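Aspartyl-tRNA synthetase 2 (Thermus thermophilus, PDB 1N9W) attaches L-aspartate to both tRNA(Asp) and tRNA(Asn) with similar efficiency, first activating the amino acid with ATP as Asp-AMP. Local coordinates at residues 230-242 / 388-401. Residues are numbered along the deposited sequence; the frame is centred on the assembly and turned at random.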
loop_
_atom_site.group_PDB
_atom_site.type_symbol
_atom_site.label_atom_id
_atom_site.label_comp_id
_atom_site.label_asym_id
_atom_site.label_seq_id
_atom_site.Cartn_x
_atom_site.Cartn_y
_atom_site.Cartn_z
ATOM N N LEU B 230 2.873 22.010 3.852
ATOM C CA LEU B 230 1.951 20.887 3.748
ATOM C C LEU B 230 0.928 21.103 2.632
ATOM O O LEU B 230 0.673 20.196 1.831
ATOM C CB LEU B 230 1.230 20.681 5.082
ATOM C CG LEU B 230 2.110 20.689 6.329
ATOM C CD1 LEU B 230 1.253 20.460 7.568
ATOM C CD2 LEU B 230 3.171 19.609 6.212
ATOM N N MET B 231 0.348 22.303 2.581
ATOM C CA MET B 231 -0.651 22.626 1.559
ATOM C C MET B 231 -0.058 22.563 0.151
ATOM O O MET B 231 -0.660 21.981 -0.754
ATOM C CB MET B 231 -1.281 24.010 1.833
ATOM C CG MET B 231 -2.480 23.955 2.800
ATOM S SD MET B 231 -3.253 25.555 3.274
ATOM C CE MET B 231 -2.405 25.877 4.840
ATOM N N ARG B 232 1.124 23.142 -0.032
ATOM C CA ARG B 232 1.772 23.105 -1.336
ATOM C C ARG B 232 2.104 21.655 -1.714
ATOM O O ARG B 232 2.016 21.277 -2.882
ATOM C CB ARG B 232 3.046 23.958 -1.321
ATOM C CG ARG B 232 2.784 25.453 -1.516
ATOM C CD ARG B 232 3.677 26.300 -0.623
ATOM N NE ARG B 232 5.075 25.878 -0.690
ATOM C CZ ARG B 232 6.001 26.236 0.193
ATOM N NH1 ARG B 232 5.675 27.027 1.211
ATOM N NH2 ARG B 232 7.248 25.797 0.064
ATOM N N LEU B 233 2.474 20.847 -0.725
ATOM C CA LEU B 233 2.795 19.451 -0.968
ATOM C C LEU B 233 1.548 18.689 -1.417
ATOM O O LEU B 233 1.570 17.983 -2.421
ATOM C CB LEU B 233 3.350 18.791 0.296
ATOM C CG LEU B 233 3.433 17.246 0.246
ATOM C CD1 LEU B 233 4.557 16.831 -0.680
ATOM C CD2 LEU B 233 3.671 16.688 1.645
ATOM N N GLU B 234 0.463 18.841 -0.665
ATOM C CA GLU B 234 -0.776 18.160 -0.994
ATOM C C GLU B 234 -1.291 18.489 -2.389
ATOM O O GLU B 234 -1.869 17.630 -3.066
ATOM C CB GLU B 234 -1.850 18.460 0.046
ATOM C CG GLU B 234 -3.212 17.972 -0.375
ATOM C CD GLU B 234 -4.180 17.808 0.785
ATOM O OE1 GLU B 234 -4.092 18.588 1.759
ATOM O OE2 GLU B 234 -5.035 16.903 0.699
ATOM N N GLU B 235 -1.085 19.728 -2.821
ATOM C CA GLU B 235 -1.523 20.169 -4.148
ATOM C C GLU B 235 -0.804 19.390 -5.232
ATOM O O GLU B 235 -1.421 18.902 -6.178
ATOM C CB GLU B 235 -1.244 21.668 -4.340
ATOM C CG GLU B 235 -2.358 22.581 -3.840
ATOM C CD GLU B 235 -2.037 24.072 -4.037
ATOM O OE1 GLU B 235 -1.575 24.456 -5.135
ATOM O OE2 GLU B 235 -2.267 24.852 -3.099
ATOM N N ALA B 236 0.512 19.286 -5.092
ATOM C CA ALA B 236 1.326 18.567 -6.064
ATOM C C ALA B 236 0.986 17.077 -5.991
ATOM O O ALA B 236 0.897 16.406 -7.018
ATOM C CB ALA B 236 2.811 18.800 -5.773
ATOM N N LEU B 237 0.790 16.581 -4.769
ATOM C CA LEU B 237 0.438 15.188 -4.528
ATOM C C LEU B 237 -0.857 14.849 -5.269
ATOM O O LEU B 237 -0.920 13.868 -6.008
ATOM C CB LEU B 237 0.253 14.945 -3.026
ATOM C CG LEU B 237 -0.282 13.586 -2.555
ATOM C CD1 LEU B 237 0.720 12.493 -2.880
ATOM C CD2 LEU B 237 -0.547 13.641 -1.051
ATOM N N LEU B 238 -1.882 15.675 -5.073
ATOM C CA LEU B 238 -3.177 15.475 -5.716
ATOM C C LEU B 238 -3.091 15.494 -7.229
ATOM O O LEU B 238 -3.736 14.685 -7.904
ATOM C CB LEU B 238 -4.167 16.546 -5.267
ATOM C CG LEU B 238 -4.753 16.345 -3.872
ATOM C CD1 LEU B 238 -5.299 17.659 -3.355
ATOM C CD2 LEU B 238 -5.827 15.272 -3.927
ATOM N N ALA B 239 -2.305 16.420 -7.767
ATOM C CA ALA B 239 -2.150 16.533 -9.216
ATOM C C ALA B 239 -1.620 15.221 -9.767
ATOM O O ALA B 239 -2.069 14.742 -10.809
ATOM C CB ALA B 239 -1.184 17.681 -9.554
ATOM N N GLU B 240 -0.655 14.642 -9.064
ATOM C CA GLU B 240 -0.074 13.370 -9.479
ATOM C C GLU B 240 -1.135 12.266 -9.416
ATOM O O GLU B 240 -1.327 11.525 -10.376
ATOM C CB GLU B 240 1.099 13.021 -8.561
ATOM C CG GLU B 240 1.773 11.687 -8.858
ATOM C CD GLU B 240 3.118 11.854 -9.525
ATOM O OE1 GLU B 240 3.729 12.936 -9.361
ATOM O OE2 GLU B 240 3.580 10.901 -10.201
ATOM N N MET B 241 -1.821 12.174 -8.279
ATOM C CA MET B 241 -2.852 11.162 -8.074
ATOM C C MET B 241 -3.875 11.153 -9.222
ATOM O O MET B 241 -4.140 10.105 -9.818
ATOM C CB MET B 241 -3.522 11.387 -6.712
ATOM C CG MET B 241 -2.599 11.104 -5.524
ATOM S SD MET B 241 -3.225 11.795 -3.960
ATOM C CE MET B 241 -4.473 10.663 -3.662
ATOM N N LEU B 242 -4.430 12.321 -9.542
ATOM C CA LEU B 242 -5.402 12.457 -10.624
ATOM C C LEU B 242 -4.817 12.082 -11.982
ATOM O O LEU B 242 -5.499 11.496 -12.828
ATOM C CB LEU B 242 -5.924 13.897 -10.667
ATOM C CG LEU B 242 -7.100 14.207 -9.725
ATOM C CD1 LEU B 242 -6.799 13.723 -8.313
ATOM C CD2 LEU B 242 -7.364 15.708 -9.732
ATOM N N GLY B 388 4.795 18.599 10.435
ATOM C CA GLY B 388 3.358 18.644 10.252
ATOM C C GLY B 388 2.912 17.527 9.327
ATOM O O GLY B 388 3.733 16.768 8.821
ATOM N N GLY B 389 1.611 17.425 9.105
ATOM C CA GLY B 389 1.105 16.384 8.236
ATOM C C GLY B 389 -0.377 16.523 7.982
ATOM O O GLY B 389 -1.023 17.464 8.451
ATOM N N PHE B 390 -0.919 15.570 7.237
ATOM C CA PHE B 390 -2.332 15.577 6.899
ATOM C C PHE B 390 -2.746 14.188 6.430
ATOM O O PHE B 390 -1.899 13.330 6.160
ATOM C CB PHE B 390 -2.599 16.628 5.817
ATOM C CG PHE B 390 -1.895 16.366 4.503
ATOM C CD1 PHE B 390 -2.518 15.619 3.507
ATOM C CD2 PHE B 390 -0.629 16.893 4.248
ATOM C CE1 PHE B 390 -1.901 15.403 2.280
ATOM C CE2 PHE B 390 -0.003 16.678 3.015
ATOM C CZ PHE B 390 -0.642 15.932 2.030
ATOM N N ALA B 391 -4.053 13.967 6.342
ATOM C CA ALA B 391 -4.584 12.682 5.920
ATOM C C ALA B 391 -5.630 12.914 4.852
ATOM O O ALA B 391 -6.349 13.911 4.886
ATOM C CB ALA B 391 -5.201 11.958 7.110
ATOM N N ILE B 392 -5.714 11.992 3.903
ATOM C CA ILE B 392 -6.680 12.109 2.827
ATOM C C ILE B 392 -7.695 10.980 2.887
ATOM O O ILE B 392 -7.328 9.807 2.937
ATOM C CB ILE B 392 -5.984 12.070 1.450
ATOM C CG1 ILE B 392 -4.983 13.223 1.349
ATOM C CG2 ILE B 392 -7.012 12.143 0.338
ATOM C CD1 ILE B 392 -4.323 13.347 -0.009
ATOM N N GLY B 393 -8.973 11.344 2.899
ATOM C CA GLY B 393 -10.028 10.346 2.928
ATOM C C GLY B 393 -10.129 9.762 1.539
ATOM O O GLY B 393 -10.809 10.318 0.675
ATOM N N ALA B 394 -9.441 8.644 1.324
ATOM C CA ALA B 394 -9.422 7.983 0.024
ATOM C C ALA B 394 -10.799 7.826 -0.620
ATOM O O ALA B 394 -10.999 8.259 -1.750
ATOM C CB ALA B 394 -8.731 6.614 0.149
ATOM N N GLU B 395 -11.746 7.215 0.087
ATOM C CA GLU B 395 -13.071 7.020 -0.485
ATOM C C GLU B 395 -13.824 8.298 -0.826
ATOM O O GLU B 395 -14.508 8.353 -1.845
ATOM C CB GLU B 395 -13.952 6.169 0.431
ATOM C CG GLU B 395 -13.629 4.693 0.412
ATOM C CD GLU B 395 -12.623 4.315 1.462
ATOM O OE1 GLU B 395 -11.541 4.944 1.495
ATOM O OE2 GLU B 395 -12.912 3.404 2.263
ATOM N N ARG B 396 -13.716 9.318 0.019
ATOM C CA ARG B 396 -14.418 10.578 -0.242
ATOM C C ARG B 396 -13.886 11.229 -1.500
ATOM O O ARG B 396 -14.650 11.738 -2.322
ATOM C CB ARG B 396 -14.246 11.545 0.921
ATOM C CG ARG B 396 -15.075 11.197 2.112
ATOM C CD ARG B 396 -14.896 12.231 3.189
ATOM N NE ARG B 396 -15.837 11.991 4.272
ATOM C CZ ARG B 396 -15.905 12.710 5.386
ATOM N NH1 ARG B 396 -15.082 13.734 5.583
ATOM N NH2 ARG B 396 -16.804 12.395 6.307
ATOM N N LEU B 397 -12.567 11.224 -1.635
ATOM C CA LEU B 397 -11.944 11.804 -2.805
ATOM C C LEU B 397 -12.480 11.093 -4.039
ATOM O O LEU B 397 -12.947 11.727 -4.983
ATOM C CB LEU B 397 -10.429 11.634 -2.725
ATOM C CG LEU B 397 -9.611 12.019 -3.959
ATOM C CD1 LEU B 397 -9.933 13.447 -4.394
ATOM C CD2 LEU B 397 -8.147 11.871 -3.610
ATOM N N THR B 398 -12.425 9.765 -4.006
ATOM C CA THR B 398 -12.882 8.928 -5.114
ATOM C C THR B 398 -14.352 9.169 -5.405
ATOM O O THR B 398 -14.760 9.273 -6.561
ATOM C CB THR B 398 -12.691 7.422 -4.791
ATOM O OG1 THR B 398 -11.294 7.132 -4.655
ATOM C CG2 THR B 398 -13.280 6.552 -5.889
ATOM N N GLN B 399 -15.142 9.244 -4.341
ATOM C CA GLN B 399 -16.578 9.464 -4.455
ATOM C C GLN B 399 -16.882 10.766 -5.189
ATOM O O GLN B 399 -17.570 10.778 -6.214
ATOM C CB GLN B 399 -17.206 9.521 -3.065
ATOM C CG GLN B 399 -18.717 9.596 -3.063
ATOM C CD GLN B 399 -19.235 10.594 -2.050
ATOM O OE1 GLN B 399 -18.716 10.693 -0.936
ATOM N NE2 GLN B 399 -20.270 11.336 -2.427
ATOM N N LYS B 400 -16.369 11.864 -4.654
ATOM C CA LYS B 400 -16.596 13.166 -5.250
ATOM C C LYS B 400 -15.981 13.319 -6.634
ATOM O O LYS B 400 -16.520 14.026 -7.489
ATOM C CB LYS B 400 -16.094 14.263 -4.304
ATOM C CG LYS B 400 -17.097 14.582 -3.211
ATOM C CD LYS B 400 -18.372 15.146 -3.843
ATOM C CE LYS B 400 -19.496 15.291 -2.843
ATOM N NZ LYS B 400 -20.667 15.966 -3.458
ATOM N N LEU B 401 -14.865 12.641 -6.865
ATOM C CA LEU B 401 -14.185 12.705 -8.158
ATOM C C LEU B 401 -15.024 12.052 -9.248
ATOM O O LEU B 401 -15.073 12.532 -10.378
ATOM C CB LEU B 401 -12.838 11.985 -8.077
ATOM C CG LEU B 401 -11.942 12.019 -9.317
ATOM C CD1 LEU B 401 -11.403 13.426 -9.510
ATOM C CD2 LEU B 401 -10.776 11.044 -9.147
#
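Leu230 meets the backbone of Gly388 and Gly389 where helix 230-242 runs over strand 388-393; the two axes come within 9.2 Å and run in the same general sense, 37° apart, before the chain turns at Gly393, the N-cap, into helix 394-401. Glycine suits position 388: with no side chain there, the methyls of Leu230 settle directly on the main chain, and CD1 also reaches the backbone N of Gly389 at 3.4 Å.

Phe390 fills the centre. With its CG set between backbone N and carbonyl carbon (chi1 63°), the ring stands up against the helix. Glu234 CB presses on CZ at 3.4 Å, and the carboxylate stacks on one face, its plane only 17° from that of the ring and OE1 offset toward the rim. Leu233 and Leu237 each bring a CD2 methyl to the ring edge, the latter 3.8 Å from CZ. A glutamate in so apolar a place is paid for only in part: OE2 is hydrogen-bonded to Thr347, whereas OE1, buried against the ring, finds no partner in the model. Farther along, Ile392 points its CD1 at Leu237 CD2, tip to tip at 3.9 Å. Its slim, extended branch also passes beside Glu234 OE2.

Beyond the turn, Leu397 CD2 takes the flexible end of Met241, whose CE is 3.9 Å away, and also touches Leu238; Leu242 and Leu401 meet more loosely. Gly393 and the first helical residues, Ala394 to Arg396, are predicted to bind ATP.

The glycine-rich strand running into a helix that carries Glu395 and Arg396 is motif 3 of the class II synthetases. Strand 387-393 lies between antiparallel neighbours 215-222 and 344-351, while helix 227-248 packs on one face of the sheet, Leu233 and Met241 reaching strand 215-222, Glu234 strand 336-341, and Leu233 also Tyr138 of helix 119-141.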